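Long-range contacts in muramoyltetrapeptide carboxypeptidase (PDB 6UUK), which probably acts as a serine-type carboxypeptidase of the S66 family, trimming the muramoyl tetrapeptide of cell-wall peptidoglycan: residues 99-104 / 129-134; 180-185 / 316-321; 272-277 / 302-307. All coordinates share one frame; numbering follows the deposited sequence.

Contact 1. Residues 99-104 / 129-134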
loop_
_atom_site.group_PDB
_atom_site.type_symbol
_atom_site.label_atom_id
_atom_site.label_comp_id
_atom_site.label_asym_id
_atom_site.label_seq_id
_atom_site.Cartn_x
_atom_site.Cartn_y
_atom_site.Cartn_z
ATOM N N ALA B 99 8.077 22.782 1.008
ATOM C CA ALA B 99 7.579 23.799 0.089
ATOM C C ALA B 99 6.338 23.242 -0.593
ATOM O O ALA B 99 6.006 22.062 -0.451
ATOM C CB ALA B 99 8.636 24.209 -0.941
ATOM N N ASN B 100 5.653 24.109 -1.335
ATOM C CA ASN B 100 4.486 23.675 -2.084
ATOM C C ASN B 100 4.913 22.767 -3.238
ATOM O O ASN B 100 6.090 22.682 -3.601
ATOM C CB ASN B 100 3.698 24.878 -2.604
ATOM C CG ASN B 100 4.529 25.781 -3.492
ATOM O OD1 ASN B 100 4.681 25.527 -4.687
ATOM N ND2 ASN B 100 5.065 26.850 -2.914
ATOM N N ASP B 101 3.927 22.074 -3.816
ATOM C CA ASP B 101 4.218 21.111 -4.874
ATOM C C ASP B 101 4.908 21.778 -6.059
ATOM O O ASP B 101 5.837 21.211 -6.646
ATOM C CB ASP B 101 2.931 20.422 -5.326
ATOM C CG ASP B 101 2.167 19.803 -4.173
ATOM O OD1 ASP B 101 2.805 19.418 -3.172
ATOM O OD2 ASP B 101 0.925 19.702 -4.269
ATOM N N GLU B 102 4.469 22.985 -6.420
ATOM C CA GLU B 102 5.078 23.684 -7.545
ATOM C C GLU B 102 6.472 24.191 -7.201
ATOM O O GLU B 102 7.351 24.218 -8.070
ATOM C CB GLU B 102 4.187 24.844 -7.993
ATOM C CG GLU B 102 2.783 24.435 -8.427
ATOM C CD GLU B 102 1.851 24.185 -7.254
ATOM O OE1 GLU B 102 2.204 24.575 -6.120
ATOM O OE2 GLU B 102 0.769 23.596 -7.464
ATOM N N GLU B 103 6.696 24.593 -5.949
ATOM C CA GLU B 103 8.020 25.064 -5.559
ATOM C C GLU B 103 8.996 23.905 -5.410
ATOM O O GLU B 103 10.151 24.004 -5.841
ATOM C CB GLU B 103 7.935 25.869 -4.261
ATOM C CG GLU B 103 9.274 26.405 -3.774
ATOM C CD GLU B 103 9.911 27.380 -4.751
ATOM O OE1 GLU B 103 9.167 28.059 -5.490
ATOM O OE2 GLU B 103 11.157 27.465 -4.777
ATOM N N ARG B 104 8.554 22.800 -4.803
ATOM C CA ARG B 104 9.410 21.621 -4.719
ATOM C C ARG B 104 9.740 21.081 -6.103
ATOM O O ARG B 104 10.842 20.568 -6.323
ATOM C CB ARG B 104 8.745 20.533 -3.873
ATOM C CG ARG B 104 8.474 20.927 -2.434
ATOM C CD ARG B 104 8.196 19.707 -1.564
ATOM N NE ARG B 104 7.224 18.800 -2.167
ATOM C CZ ARG B 104 5.905 18.928 -2.050
ATOM N NH1 ARG B 104 5.394 19.934 -1.355
ATOM N NH2 ARG B 104 5.098 18.051 -2.631
ATOM N N THR B 129 6.931 13.590 -3.181
ATOM C CA THR B 129 7.408 13.065 -4.455
ATOM C C THR B 129 6.240 12.663 -5.351
ATOM O O THR B 129 6.194 13.028 -6.526
ATOM C CB THR B 129 8.333 11.850 -4.253
ATOM O OG1 THR B 129 9.451 12.228 -3.439
ATOM C CG2 THR B 129 8.838 11.337 -5.588
ATOM N N THR B 130 5.299 11.905 -4.784
ATOM C CA THR B 130 4.120 11.495 -5.540
ATOM C C THR B 130 3.253 12.691 -5.916
ATOM O O THR B 130 2.663 12.713 -7.004
ATOM C CB THR B 130 3.310 10.477 -4.731
ATOM O OG1 THR B 130 4.089 9.288 -4.540
ATOM C CG2 THR B 130 2.015 10.114 -5.446
ATOM N N ARG B 131 3.187 13.703 -5.047
ATOM C CA ARG B 131 2.346 14.870 -5.292
ATOM C C ARG B 131 2.780 15.685 -6.504
ATOM O O ARG B 131 2.052 16.602 -6.897
ATOM C CB ARG B 131 2.335 15.782 -4.066
ATOM C CG ARG B 131 1.281 15.449 -3.029
ATOM C CD ARG B 131 1.110 16.611 -2.063
ATOM N NE ARG B 131 -0.071 16.466 -1.217
ATOM C CZ ARG B 131 -0.585 17.448 -0.484
ATOM N NH1 ARG B 131 -1.662 17.232 0.258
ATOM N NH2 ARG B 131 -0.027 18.650 -0.499
ATOM N N LEU B 132 3.936 15.387 -7.101
ATOM C CA LEU B 132 4.452 16.231 -8.170
ATOM C C LEU B 132 5.068 15.416 -9.302
ATOM O O LEU B 132 5.959 15.905 -10.004
ATOM C CB LEU B 132 5.475 17.230 -7.621
ATOM C CG LEU B 132 6.427 16.746 -6.522
ATOM C CD1 LEU B 132 7.582 15.931 -7.088
ATOM C CD2 LEU B 132 6.947 17.922 -5.712
ATOM N N LEU B 133 4.602 14.181 -9.506
ATOM C CA LEU B 133 5.118 13.378 -10.610
ATOM C C LEU B 133 4.783 14.001 -11.960
ATOM O O LEU B 133 5.565 13.878 -12.910
ATOM C CB LEU B 133 4.566 11.955 -10.532
ATOM C CG LEU B 133 5.143 11.057 -9.436
ATOM C CD1 LEU B 133 4.436 9.713 -9.424
ATOM C CD2 LEU B 133 6.640 10.875 -9.630
ATOM N N HIS B 134 3.635 14.672 -12.065
ATOM C CA HIS B 134 3.254 15.322 -13.311
ATOM C C HIS B 134 3.878 16.701 -13.470
ATOM O O HIS B 134 3.967 17.199 -14.597
ATOM C CB HIS B 134 1.731 15.430 -13.402
ATOM C CG HIS B 134 1.030 14.108 -13.373
ATOM N ND1 HIS B 134 0.939 13.290 -14.478
ATOM C CD2 HIS B 134 0.386 13.461 -12.372
ATOM C CE1 HIS B 134 0.269 12.196 -14.160
ATOM N NE2 HIS B 134 -0.078 12.275 -12.888
#

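Contact 2. Residues 180-185 / 316-321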
loop_
_atom_site.group_PDB
_atom_site.type_symbol
_atom_site.label_atom_id
_atom_site.label_comp_id
_atom_site.label_asym_id
_atom_site.label_seq_id
_atom_site.Cartn_x
_atom_site.Cartn_y
_atom_site.Cartn_z
ATOM N N ARG B 180 23.077 12.916 11.581
ATOM C CA ARG B 180 23.274 12.218 12.842
ATOM C C ARG B 180 24.692 12.423 13.365
ATOM O O ARG B 180 25.654 12.536 12.602
ATOM C CB ARG B 180 22.995 10.725 12.676
ATOM C CG ARG B 180 23.815 10.054 11.586
ATOM C CD ARG B 180 23.867 8.553 11.800
ATOM N NE ARG B 180 22.536 7.972 11.942
ATOM C CZ ARG B 180 22.289 6.813 12.544
ATOM N NH1 ARG B 180 23.284 6.115 13.073
ATOM N NH2 ARG B 180 21.048 6.357 12.627
ATOM N N GLY B 181 24.811 12.479 14.694
ATOM C CA GLY B 181 26.119 12.540 15.321
ATOM C C GLY B 181 26.857 11.222 15.353
ATOM O O GLY B 181 28.090 11.216 15.416
ATOM N N ASP B 182 26.130 10.106 15.309
ATOM C CA ASP B 182 26.738 8.777 15.265
ATOM C C ASP B 182 26.918 8.334 13.811
ATOM O O ASP B 182 26.331 7.358 13.343
ATOM C CB ASP B 182 25.890 7.787 16.057
ATOM C CG ASP B 182 26.649 6.522 16.426
ATOM O OD1 ASP B 182 27.140 5.823 15.517
ATOM O OD2 ASP B 182 26.756 6.229 17.636
ATOM N N LEU B 183 27.753 9.090 13.097
ATOM C CA LEU B 183 27.953 8.860 11.673
ATOM C C LEU B 183 28.484 7.456 11.412
ATOM O O LEU B 183 29.282 6.918 12.185
ATOM C CB LEU B 183 28.918 9.899 11.100
ATOM C CG LEU B 183 28.384 11.327 10.970
ATOM C CD1 LEU B 183 29.484 12.274 10.522
ATOM C CD2 LEU B 183 27.214 11.369 9.999
ATOM N N SER B 184 28.031 6.863 10.312
ATOM C CA SER B 184 28.399 5.505 9.936
ATOM C C SER B 184 29.476 5.555 8.860
ATOM O O SER B 184 29.247 6.094 7.772
ATOM C CB SER B 184 27.180 4.730 9.435
ATOM O OG SER B 184 27.545 3.432 9.000
ATOM N N ALA B 185 30.648 4.994 9.167
ATOM C CA ALA B 185 31.694 4.891 8.158
ATOM C C ALA B 185 31.313 3.907 7.061
ATOM O O ALA B 185 31.703 4.089 5.904
ATOM C CB ALA B 185 33.016 4.481 8.807
ATOM N N HIS B 316 16.391 1.214 6.205
ATOM C CA HIS B 316 16.436 2.361 7.111
ATOM C C HIS B 316 17.281 2.053 8.341
ATOM O O HIS B 316 16.851 2.229 9.480
ATOM C CB HIS B 316 15.027 2.780 7.506
ATOM C CG HIS B 316 14.185 3.228 6.351
ATOM N ND1 HIS B 316 13.737 2.365 5.375
ATOM C CD2 HIS B 316 13.706 4.450 6.021
ATOM C CE1 HIS B 316 13.019 3.036 4.491
ATOM N NE2 HIS B 316 12.984 4.303 4.861
ATOM N N THR B 317 18.500 1.582 8.105
ATOM C CA THR B 317 19.444 1.249 9.158
ATOM C C THR B 317 20.622 2.211 9.121
ATOM O O THR B 317 20.822 2.949 8.152
ATOM C CB THR B 317 19.943 -0.194 9.014
ATOM O OG1 THR B 317 20.570 -0.361 7.736
ATOM C CG2 THR B 317 18.784 -1.172 9.130
ATOM N N LYS B 318 21.404 2.200 10.202
ATOM C CA LYS B 318 22.597 3.040 10.256
ATOM C C LYS B 318 23.579 2.663 9.155
ATOM O O LYS B 318 24.090 3.530 8.438
ATOM C CB LYS B 318 23.258 2.928 11.630
ATOM C CG LYS B 318 24.670 3.487 11.675
ATOM C CD LYS B 318 25.293 3.319 13.049
ATOM C CE LYS B 318 26.743 3.769 13.048
ATOM N NZ LYS B 318 27.356 3.648 14.397
ATOM N N ASP B 319 23.854 1.369 9.006
ATOM C CA ASP B 319 24.746 0.879 7.963
ATOM C C ASP B 319 23.925 0.466 6.748
ATOM O O ASP B 319 23.113 -0.461 6.826
ATOM C CB ASP B 319 25.582 -0.295 8.472
ATOM C CG ASP B 319 26.719 0.146 9.366
ATOM O OD1 ASP B 319 26.631 1.249 9.946
ATOM O OD2 ASP B 319 27.711 -0.604 9.475
ATOM N N LYS B 320 24.138 1.157 5.631
ATOM C CA LYS B 320 23.455 0.848 4.385
ATOM C C LYS B 320 24.422 1.040 3.228
ATOM O O LYS B 320 25.427 1.746 3.341
ATOM C CB LYS B 320 22.209 1.724 4.186
ATOM C CG LYS B 320 22.520 3.178 3.871
ATOM C CD LYS B 320 21.253 4.012 3.794
ATOM C CE LYS B 320 20.563 4.085 5.144
ATOM N NZ LYS B 320 19.304 4.874 5.090
ATOM N N VAL B 321 24.108 0.400 2.107
ATOM C CA VAL B 321 24.917 0.496 0.902
ATOM C C VAL B 321 24.178 1.344 -0.124
ATOM O O VAL B 321 22.976 1.605 -0.011
ATOM C CB VAL B 321 25.257 -0.893 0.321
ATOM C CG1 VAL B 321 26.113 -1.683 1.297
ATOM C CG2 VAL B 321 23.984 -1.652 -0.016
#

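Contact 3. Residues 272-277 / 302-307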
loop_
_atom_site.group_PDB
_atom_site.type_symbol
_atom_site.label_atom_id
_atom_site.label_comp_id
_atom_site.label_asym_id
_atom_site.label_seq_id
_atom_site.Cartn_x
_atom_site.Cartn_y
_atom_site.Cartn_z
ATOM N N LYS B 272 14.329 -12.250 -12.265
ATOM C CA LYS B 272 15.166 -13.435 -12.117
ATOM C C LYS B 272 15.354 -13.847 -10.664
ATOM O O LYS B 272 15.529 -15.040 -10.386
ATOM C CB LYS B 272 16.534 -13.200 -12.764
ATOM C CG LYS B 272 16.490 -13.075 -14.278
ATOM C CD LYS B 272 17.884 -12.903 -14.864
ATOM C CE LYS B 272 17.839 -12.835 -16.383
ATOM N NZ LYS B 272 19.189 -12.620 -16.973
ATOM N N ALA B 273 15.321 -12.896 -9.735
ATOM C CA ALA B 273 15.482 -13.203 -8.321
ATOM C C ALA B 273 14.958 -12.037 -7.498
ATOM O O ALA B 273 14.988 -10.885 -7.940
ATOM C CB ALA B 273 16.947 -13.489 -7.966
ATOM N N LEU B 274 14.478 -12.352 -6.298
ATOM C CA LEU B 274 13.984 -11.360 -5.351
ATOM C C LEU B 274 14.962 -11.268 -4.190
ATOM O O LEU B 274 15.273 -12.280 -3.554
ATOM C CB LEU B 274 12.586 -11.724 -4.852
ATOM C CG LEU B 274 11.998 -10.816 -3.770
ATOM C CD1 LEU B 274 11.806 -9.400 -4.295
ATOM C CD2 LEU B 274 10.687 -11.379 -3.242
ATOM N N VAL B 275 15.447 -10.059 -3.917
ATOM C CA VAL B 275 16.406 -9.811 -2.848
ATOM C C VAL B 275 15.705 -9.028 -1.747
ATOM O O VAL B 275 15.064 -8.005 -2.015
ATOM C CB VAL B 275 17.644 -9.057 -3.362
ATOM C CG1 VAL B 275 18.677 -8.922 -2.258
ATOM C CG2 VAL B 275 18.237 -9.777 -4.561
ATOM N N LEU B 276 15.824 -9.508 -0.513
ATOM C CA LEU B 276 15.179 -8.888 0.637
ATOM C C LEU B 276 16.209 -8.093 1.428
ATOM O O LEU B 276 17.206 -8.653 1.898
ATOM C CB LEU B 276 14.516 -9.941 1.525
ATOM C CG LEU B 276 13.019 -10.182 1.316
ATOM C CD1 LEU B 276 12.711 -10.507 -0.136
ATOM C CD2 LEU B 276 12.525 -11.293 2.229
ATOM N N GLY B 277 15.967 -6.792 1.572
ATOM C CA GLY B 277 16.819 -5.931 2.368
ATOM C C GLY B 277 16.460 -5.980 3.836
ATOM O O GLY B 277 15.956 -6.988 4.347
ATOM N N SER B 302 7.432 -20.674 -1.238
ATOM C CA SER B 302 6.547 -21.702 -1.772
ATOM C C SER B 302 5.588 -21.130 -2.808
ATOM O O SER B 302 5.230 -21.820 -3.768
ATOM C CB SER B 302 5.769 -22.371 -0.639
ATOM O OG SER B 302 6.643 -23.020 0.269
ATOM N N ARG B 303 5.170 -19.874 -2.635
ATOM C CA ARG B 303 4.267 -19.245 -3.592
ATOM C C ARG B 303 5.016 -18.748 -4.823
ATOM O O ARG B 303 4.605 -19.016 -5.958
ATOM C CB ARG B 303 3.515 -18.093 -2.921
ATOM C CG ARG B 303 2.931 -17.073 -3.894
ATOM C CD ARG B 303 1.817 -17.667 -4.743
ATOM N NE ARG B 303 0.564 -17.787 -4.004
ATOM C CZ ARG B 303 -0.396 -16.868 -4.014
ATOM N NH1 ARG B 303 -0.248 -15.760 -4.725
ATOM N NH2 ARG B 303 -1.506 -17.057 -3.313
ATOM N N LEU B 304 6.114 -18.026 -4.619
ATOM C CA LEU B 304 6.831 -17.428 -5.737
ATOM C C LEU B 304 7.534 -18.491 -6.572
ATOM O O LEU B 304 7.919 -19.554 -6.077
ATOM C CB LEU B 304 7.851 -16.407 -5.236
ATOM C CG LEU B 304 7.306 -15.173 -4.517
ATOM C CD1 LEU B 304 8.400 -14.127 -4.359
ATOM C CD2 LEU B 304 6.106 -14.600 -5.256
ATOM N N SER B 305 7.697 -18.188 -7.859
ATOM C CA SER B 305 8.421 -19.049 -8.782
ATOM C C SER B 305 9.876 -18.639 -8.960
ATOM O O SER B 305 10.641 -19.384 -9.580
ATOM C CB SER B 305 7.724 -19.062 -10.149
ATOM O OG SER B 305 7.640 -17.753 -10.689
ATOM N N ILE B 306 10.271 -17.483 -8.437
ATOM C CA ILE B 306 11.645 -17.002 -8.546
ATOM C C ILE B 306 12.345 -17.221 -7.211
ATOM O O ILE B 306 11.678 -17.274 -6.167
ATOM C CB ILE B 306 11.687 -15.523 -8.965
ATOM C CG1 ILE B 306 11.103 -14.637 -7.863
ATOM C CG2 ILE B 306 10.932 -15.321 -10.268
ATOM C CD1 ILE B 306 11.242 -13.155 -8.135
ATOM N N PRO B 307 13.670 -17.364 -7.188
ATOM C CA PRO B 307 14.363 -17.532 -5.905
ATOM C C PRO B 307 14.370 -16.240 -5.103
ATOM O O PRO B 307 14.512 -15.145 -5.652
ATOM C CB PRO B 307 15.779 -17.942 -6.321
ATOM C CG PRO B 307 15.946 -17.366 -7.687
ATOM C CD PRO B 307 14.593 -17.460 -8.332
#

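Contact 1. Residues 99-104 / 129-134
D101, R104 and R131 form a salt-bridge network that ties the N-terminal turn of helix 101-111 to the loop following strand 119-122, in the N-terminal LD-carboxypeptidase domain. The charged part centres on D101. Its OD1 receives R104 NH2 at 2.7 Å within the helix turn, met on the anti side and 27° out of the carboxylate plane. Across the contact the same oxygen lies at the edge of the R131 guanidinium, but OD1 to R131 NH2 is a long 4.0 Å, and the two planes stand 89° apart. R131 makes its stronger ion pair through NE with E256 of the second subunit, whose W299 hydrogen-bonds to D101 OD2; the network therefore lies at the subunit interface.

Carbon atoms also pack against the polar groups. R131 CD lies 3.5 Å from D101 OD1, while R131 CB sits at the edge of the R104 guanidinium, near its plane. L132 CD2 reaches D101 O at 3.6 Å and also lies against R104, 3.6 Å from NH2. The R104 chain, which runs transverse to the L132 side chain, bends at chi3 (-48°), turning its guanidinium back toward D101.

Within segment 99-104, N100 caps the helix: its OD1 accepts from E103 N at 2.6 Å, with the donor standing above the carbonyl plane of the amide.

Contact 2. Residues 180-185 / 316-321
D319 OD1 and S184 OG, 2.5 Å apart, make a hydrogen bond in which the serine is the donor; the carboxylate is met from above, 56° out of its plane. S184 is the N-cap of helix 185-196: its OG also accepts from T187 N, so one hydroxyl joins the helix start to the loop that precedes strand 323-325. That loop segment, 316-321, begins with H316, predicted to belong to the charge relay system. With chi1 at 177°, S184 points OG away from its own backbone N and within reach of D319 OD1. S184 CB lies 3.5 Å from K318 O, which T187 OG1 also meets in a hydrogen bond.

The second link is a salt bridge at the surface. D182, at the centre of an inverse gamma turn, takes K318 NZ on OD1; the modelled 2.5 Å is suspiciously short and its exact length doubtful. The lysine reaches it with its chain extended beyond CG.

The R180 guanidinium crosses this lysine chain at about a right angle, with K318 CA over one of its faces and NE held by S176 O. R180 NH1 rests on the K318 methylenes, 3.3 Å from CG, and gives a weak bond to D182 O, which lies in the guanidinium plane.

Contact 3. Residues 272-277 / 302-307
L274 reaches the other segment with two apolar parts of its side chain: CB lies 3.8 Å from I306 CD1, and CD2 meets L304 CD1 at 3.7 Å. The L304 side chain comes in transverse to that of L274. For I306, CG1 stands between the backbone N and the carbonyl carbon (chi1 66°), and the extended chi2 carries CD1 to the A273-L274 peptide, 3.8 Å from L274 N. L300 of helix 293-303 and V308 also touch L274, which extends this apolar layer beyond the two segments.

The segments belong to a beta-alpha-beta unit: strand 273-280, helix 293-303 and strand 308-310, with the two strands parallel and neighbours in the seven-stranded mixed sheet. L304 is the first residue to leave the helix, and the chain from there to P307 leads into strand 308-310, outermost in the sheet within this chain.

Further out, the P307 ring packs on the beginning of strand 273-280, its CG 4.0 Å from A273 CB and its CD 3.3 Å from K272 O. The polar edge is backbone: L274 N donates to P307 O at 2.9 Å, with an angle of 175° at the hydrogen. A273 CA lies 3.4 Å from that carbonyl oxygen, P307 O, in a CA-H...O contact.

Contacts 1 and 3 are buried and lie in different family domains, on opposite sides of the chain's centre, with centres about 34 Å apart; contact 2 is a surface contact. Their chemistry follows their place. Contact 1 relies on buried charge beside the second subunit, contact 2 on a serine-aspartate bond and a salt bridge between two loops, and contact 3 on aliphatic packing with a single backbone bond between the segments. No secondary-structure element is shared: contact 1 starts at helix 101-111, contact 2 at the cap of helix 185-196, and contact 3 spans a beta-alpha-beta unit. In sequence, contact 3 is nested inside the loop closed by contact 2, while contact 1 closes before both.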